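PDB 6ZHK: adenosylmethionine-8-amino-7-oxononanoate aminotransferase from Methanocaldococcus jannaschii, which probably catalyses the pyridoxal-phosphate-dependent transfer of an amino group from S-adenosyl-L-methionine to 8-amino-7-oxononanoate in biotin synthesis. Local coordinates for residues Gly278-Phe281 / Phe282-Glu286; Glu363-Gln366 / Pro367-Lys370. All blocks are in the same frame, centred on the assembly; numbering follows the deposited sequence.

Contact 1: Gly278-Phe281 / Phe282-Glu286; sequences GKMF and FCDNE
F281 and D284 close a type I beta turn, in which the backbone N of D284 gives a hydrogen bond of 3.0 Å to O of F281. The turn lies in the loop between strand 265-268 and helix 286-291 of this class-III aminotransferase. D284 is also the centre of an inverse gamma turn, and N285 is the N-cap of the helix. Its OD1 caps the backbone N of L288, while its ND2 is hydrogen-bonded to OE2 of E252.

The side chain of D284 folds back over the turn. Its CG is anti to its own carbonyl carbon, chi1 -73°, and this brings OD2 towards the backbone N of F281. The resulting hydrogen bond is weak, with an N-H...O angle of 141°. OD2 of D284 also lies 3.3 Å from CB of M280. The carboxylate stands almost upright to the F281 ring, their planes 82° apart. OD1 of D284 sits in the ring plane at the edge, 3.9 Å from CD2 of F281. The F281 ring also meets F274 edge-to-face.

K279 runs alongside the turn. Its NZ gives a hydrogen bond of 3.1 Å to O of D284, coming from above the carbonyl plane. NZ of K279 also donates to a water at 2.7 Å, and that water donates in turn to O of F282. The water rests over one face of the F282 ring, offset toward the rim. An alanine in place of K279 removes this amine, and O of D284 would probably be left without its lysine mate and the water without one of its ties.

E269 takes the backbone N-H groups of F282 and C283 with its carboxylate. On the buried side of the turn, SG of C283 packs against CB of F281 at 3.9 Å.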
loop_
_atom_site.group_PDB
_atom_site.type_symbol
_atom_site.label_atom_id
_atom_site.label_comp_id
_atom_site.label_asym_id
_atom_site.label_seq_id
_atom_site.Cartn_x
_atom_site.Cartn_y
_atom_site.Cartn_z
ATOM N N GLY A 278 -1.432 3.001 -25.796
ATOM C CA GLY A 278 -2.247 3.098 -26.997
ATOM C C GLY A 278 -3.244 1.959 -27.067
ATOM O O GLY A 278 -4.176 2.006 -27.838
ATOM N N LYS A 279 -3.023 0.909 -26.262
ATOM C CA LYS A 279 -4.000 -0.166 -26.143
ATOM C C LYS A 279 -4.518 -0.173 -24.709
ATOM O O LYS A 279 -3.829 0.347 -23.846
ATOM C CB LYS A 279 -3.256 -1.492 -26.242
ATOM C CG LYS A 279 -2.826 -1.907 -27.635
ATOM C CD LYS A 279 -2.302 -3.309 -27.516
ATOM C CE LYS A 279 -1.219 -3.633 -28.511
ATOM N NZ LYS A 279 -1.245 -5.098 -28.742
ATOM N N MET A 280 -5.647 -0.857 -24.440
ATOM C CA MET A 280 -6.188 -0.870 -23.092
ATOM C C MET A 280 -5.159 -1.460 -22.099
ATOM O O MET A 280 -4.939 -0.908 -20.998
ATOM C CB MET A 280 -7.503 -1.640 -23.012
ATOM C CG MET A 280 -8.185 -1.443 -21.648
ATOM S SD MET A 280 -8.699 0.329 -21.324
ATOM C CE MET A 280 -9.757 0.032 -19.904
ATOM N N PHE A 281 -4.571 -2.610 -22.467
ATOM C CA PHE A 281 -3.499 -3.266 -21.711
ATOM C C PHE A 281 -2.494 -3.758 -22.729
ATOM O O PHE A 281 -2.895 -4.159 -23.835
ATOM C CB PHE A 281 -4.024 -4.502 -20.964
ATOM C CG PHE A 281 -5.146 -4.172 -20.020
ATOM C CD1 PHE A 281 -4.875 -3.519 -18.823
ATOM C CD2 PHE A 281 -6.468 -4.471 -20.348
ATOM C CE1 PHE A 281 -5.925 -3.171 -17.975
ATOM C CE2 PHE A 281 -7.524 -4.157 -19.492
ATOM C CZ PHE A 281 -7.247 -3.482 -18.302
ATOM N N PHE A 282 -1.208 -3.691 -22.367
ATOM C CA PHE A 282 -0.176 -4.300 -23.211
ATOM C C PHE A 282 -0.526 -5.744 -23.539
ATOM O O PHE A 282 -0.377 -6.182 -24.692
ATOM C CB PHE A 282 1.233 -4.160 -22.640
ATOM C CG PHE A 282 2.296 -4.574 -23.632
ATOM C CD1 PHE A 282 2.698 -3.719 -24.649
ATOM C CD2 PHE A 282 2.803 -5.866 -23.612
ATOM C CE1 PHE A 282 3.668 -4.127 -25.572
ATOM C CE2 PHE A 282 3.718 -6.300 -24.573
ATOM C CZ PHE A 282 4.174 -5.415 -25.530
ATOM N N CYS A 283 -1.040 -6.467 -22.534
ATOM C CA CYS A 283 -1.352 -7.887 -22.733
ATOM C C CYS A 283 -2.587 -8.145 -23.617
ATOM O O CYS A 283 -2.872 -9.316 -23.893
ATOM C CB CYS A 283 -1.395 -8.624 -21.396
ATOM S SG CYS A 283 -2.787 -8.134 -20.374
ATOM N N ASP A 284 -3.272 -7.085 -24.122
ATOM C CA ASP A 284 -4.274 -7.225 -25.167
ATOM C C ASP A 284 -3.571 -7.435 -26.511
ATOM O O ASP A 284 -3.548 -6.559 -27.360
ATOM C CB ASP A 284 -5.141 -5.973 -25.375
ATOM C CG ASP A 284 -6.147 -5.748 -24.255
ATOM O OD1 ASP A 284 -6.458 -6.723 -23.518
ATOM O OD2 ASP A 284 -6.649 -4.605 -24.143
ATOM N N ASN A 285 -2.996 -8.597 -26.649
ATOM C CA ASN A 285 -2.027 -8.911 -27.679
ATOM C C ASN A 285 -2.457 -10.287 -28.130
ATOM O O ASN A 285 -2.678 -11.153 -27.285
ATOM C CB ASN A 285 -0.631 -8.867 -27.039
ATOM C CG ASN A 285 0.474 -9.416 -27.904
ATOM O OD1 ASN A 285 0.431 -10.565 -28.319
ATOM N ND2 ASN A 285 1.508 -8.634 -28.088
ATOM N N GLU A 286 -2.705 -10.464 -29.438
ATOM C CA GLU A 286 -3.283 -11.748 -29.844
ATOM C C GLU A 286 -2.353 -12.902 -29.509
ATOM O O GLU A 286 -2.810 -13.976 -29.142
ATOM C CB GLU A 286 -3.620 -11.845 -31.345
ATOM C CG GLU A 286 -4.993 -11.291 -31.723
ATOM C CD GLU A 286 -6.140 -11.403 -30.719
ATOM O OE1 GLU A 286 -6.498 -12.555 -30.258
ATOM O OE2 GLU A 286 -6.693 -10.326 -30.390
HETATM O O HOH W 1 0.916 -5.327 -27.172
#

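Contact 2: Glu363-Gln366 / Pro367-Lys370; sequences ENIQ and PKIK
I365 and I369 sit one helical turn apart, and their side chains cross obliquely. CG1 of I365 meets CD1 of I369 at 3.7 Å. The two get there by different torsions. CG1 of I365 lies between its backbone N and carbonyl carbon, chi1 69°, while CG1 of I369 lies beside its own backbone N, chi1 -72°. Both side chains also touch F393.

K368, bent at its third torsion, also touches F393; its CE passes CG2 of I365 at 4.3 Å, a loose contact. Its NZ is hydrogen-bonded to O of I445 and O of L443.

367-370 lies in the first turns of helix 366-376, which follows closely on helix 361-364. The backbone N of I369 gives a hydrogen bond of 2.9 Å to O of I365, and K370 N does the same to O of Q366 at 3.1 Å. P367 falls in the first turn of the helix, where its lack of an N-H costs no helical bond. CD of P367 lies 3.5 Å from O of N364.

Q366 turns its amide away from P367. Its chain bends at chi2, -47°, and NE2 reaches back to O of I362. CB of Q366 stays behind, 3.4 Å from CD of P367.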
loop_
_atom_site.group_PDB
_atom_site.type_symbol
_atom_site.label_atom_id
_atom_site.label_comp_id
_atom_site.label_asym_id
_atom_site.label_seq_id
_atom_site.Cartn_x
_atom_site.Cartn_y
_atom_site.Cartn_z
ATOM N N GLU A 363 -10.209 4.028 -29.073
ATOM C CA GLU A 363 -10.243 4.445 -30.477
ATOM C C GLU A 363 -9.957 5.941 -30.609
ATOM O O GLU A 363 -9.194 6.343 -31.499
ATOM C CB GLU A 363 -11.542 4.053 -31.184
ATOM C CG GLU A 363 -11.812 2.560 -31.128
ATOM C CD GLU A 363 -12.893 2.064 -32.085
ATOM O OE1 GLU A 363 -12.604 1.098 -32.827
ATOM O OE2 GLU A 363 -14.037 2.612 -32.057
ATOM N N ASN A 364 -10.446 6.759 -29.666
ATOM C CA ASN A 364 -10.382 8.221 -29.810
ATOM C C ASN A 364 -8.985 8.759 -29.542
ATOM O O ASN A 364 -8.633 9.805 -30.064
ATOM C CB ASN A 364 -11.519 8.984 -29.105
ATOM C CG ASN A 364 -12.895 8.609 -29.632
ATOM O OD1 ASN A 364 -13.051 8.227 -30.793
ATOM N ND2 ASN A 364 -13.924 8.676 -28.806
ATOM N N ILE A 365 -8.137 8.024 -28.794
ATOM C CA ILE A 365 -6.808 8.571 -28.565
ATOM C C ILE A 365 -5.872 8.290 -29.741
ATOM O O ILE A 365 -4.784 8.840 -29.783
ATOM C CB ILE A 365 -6.141 8.128 -27.236
ATOM C CG1 ILE A 365 -5.781 6.630 -27.246
ATOM C CG2 ILE A 365 -6.998 8.514 -26.025
ATOM C CD1 ILE A 365 -5.286 6.098 -25.887
ATOM N N GLN A 366 -6.262 7.437 -30.680
ATOM C CA GLN A 366 -5.327 7.043 -31.721
ATOM C C GLN A 366 -4.840 8.254 -32.528
ATOM O O GLN A 366 -3.646 8.403 -32.724
ATOM C CB GLN A 366 -5.857 5.935 -32.659
ATOM C CG GLN A 366 -6.087 4.553 -32.019
ATOM C CD GLN A 366 -4.992 3.984 -31.137
ATOM O OE1 GLN A 366 -3.829 3.858 -31.530
ATOM N NE2 GLN A 366 -5.350 3.704 -29.895
ATOM N N PRO A 367 -5.673 9.136 -33.109
ATOM C CA PRO A 367 -5.085 10.280 -33.826
ATOM C C PRO A 367 -4.280 11.210 -32.920
ATOM O O PRO A 367 -3.386 11.911 -33.387
ATOM C CB PRO A 367 -6.313 11.030 -34.376
ATOM C CG PRO A 367 -7.531 10.477 -33.640
ATOM C CD PRO A 367 -7.156 9.084 -33.172
ATOM N N LYS A 368 -4.585 11.238 -31.608
ATOM C CA LYS A 368 -3.824 12.127 -30.740
ATOM C C LYS A 368 -2.417 11.596 -30.499
ATOM O O LYS A 368 -1.441 12.359 -30.447
ATOM C CB LYS A 368 -4.568 12.365 -29.411
ATOM C CG LYS A 368 -6.010 12.857 -29.563
ATOM C CD LYS A 368 -6.410 13.595 -28.285
ATOM C CE LYS A 368 -6.914 12.635 -27.227
ATOM N NZ LYS A 368 -7.486 13.358 -26.053
ATOM N N ILE A 369 -2.308 10.268 -30.340
ATOM C CA ILE A 369 -0.964 9.691 -30.220
ATOM C C ILE A 369 -0.153 9.910 -31.501
ATOM O O ILE A 369 1.049 10.194 -31.459
ATOM C CB ILE A 369 -1.086 8.191 -29.865
ATOM C CG1 ILE A 369 -1.565 8.022 -28.419
ATOM C CG2 ILE A 369 0.211 7.429 -30.116
ATOM C CD1 ILE A 369 -2.139 6.644 -28.125
ATOM N N LYS A 370 -0.794 9.684 -32.662
ATOM C CA LYS A 370 -0.118 9.891 -33.938
ATOM C C LYS A 370 0.372 11.340 -34.047
ATOM O O LYS A 370 1.505 11.596 -34.438
ATOM C CB LYS A 370 -1.097 9.576 -35.074
ATOM C CG LYS A 370 -0.745 8.433 -36.019
ATOM C CD LYS A 370 -2.002 7.653 -36.384
ATOM C CE LYS A 370 -1.722 6.249 -36.854
ATOM N NZ LYS A 370 -2.809 5.360 -36.387
#

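Contact 1 precedes contact 2 along the chain, and their centres are about 15 Å apart. They still touch. NE2 of Q366 and O of G278 are 2.9 Å apart, probably a hydrogen bond. Beside it, CD1 of I369 packs on CA of G278 at 3.7 Å. The first turn of helix 366-376 thus meets the loop at G278. Contact 1 is the one nearer the active site. The F282 side chain is about 10 Å from that of D268, a predicted cofactor-binding residue. The F281 side chain is about 11 Å from that of K301, the predicted cofactor-attachment lysine, which carries no cofactor in this structure, and about 8 Å from the bound magnesium ion. Contact 2 lies away from these sites.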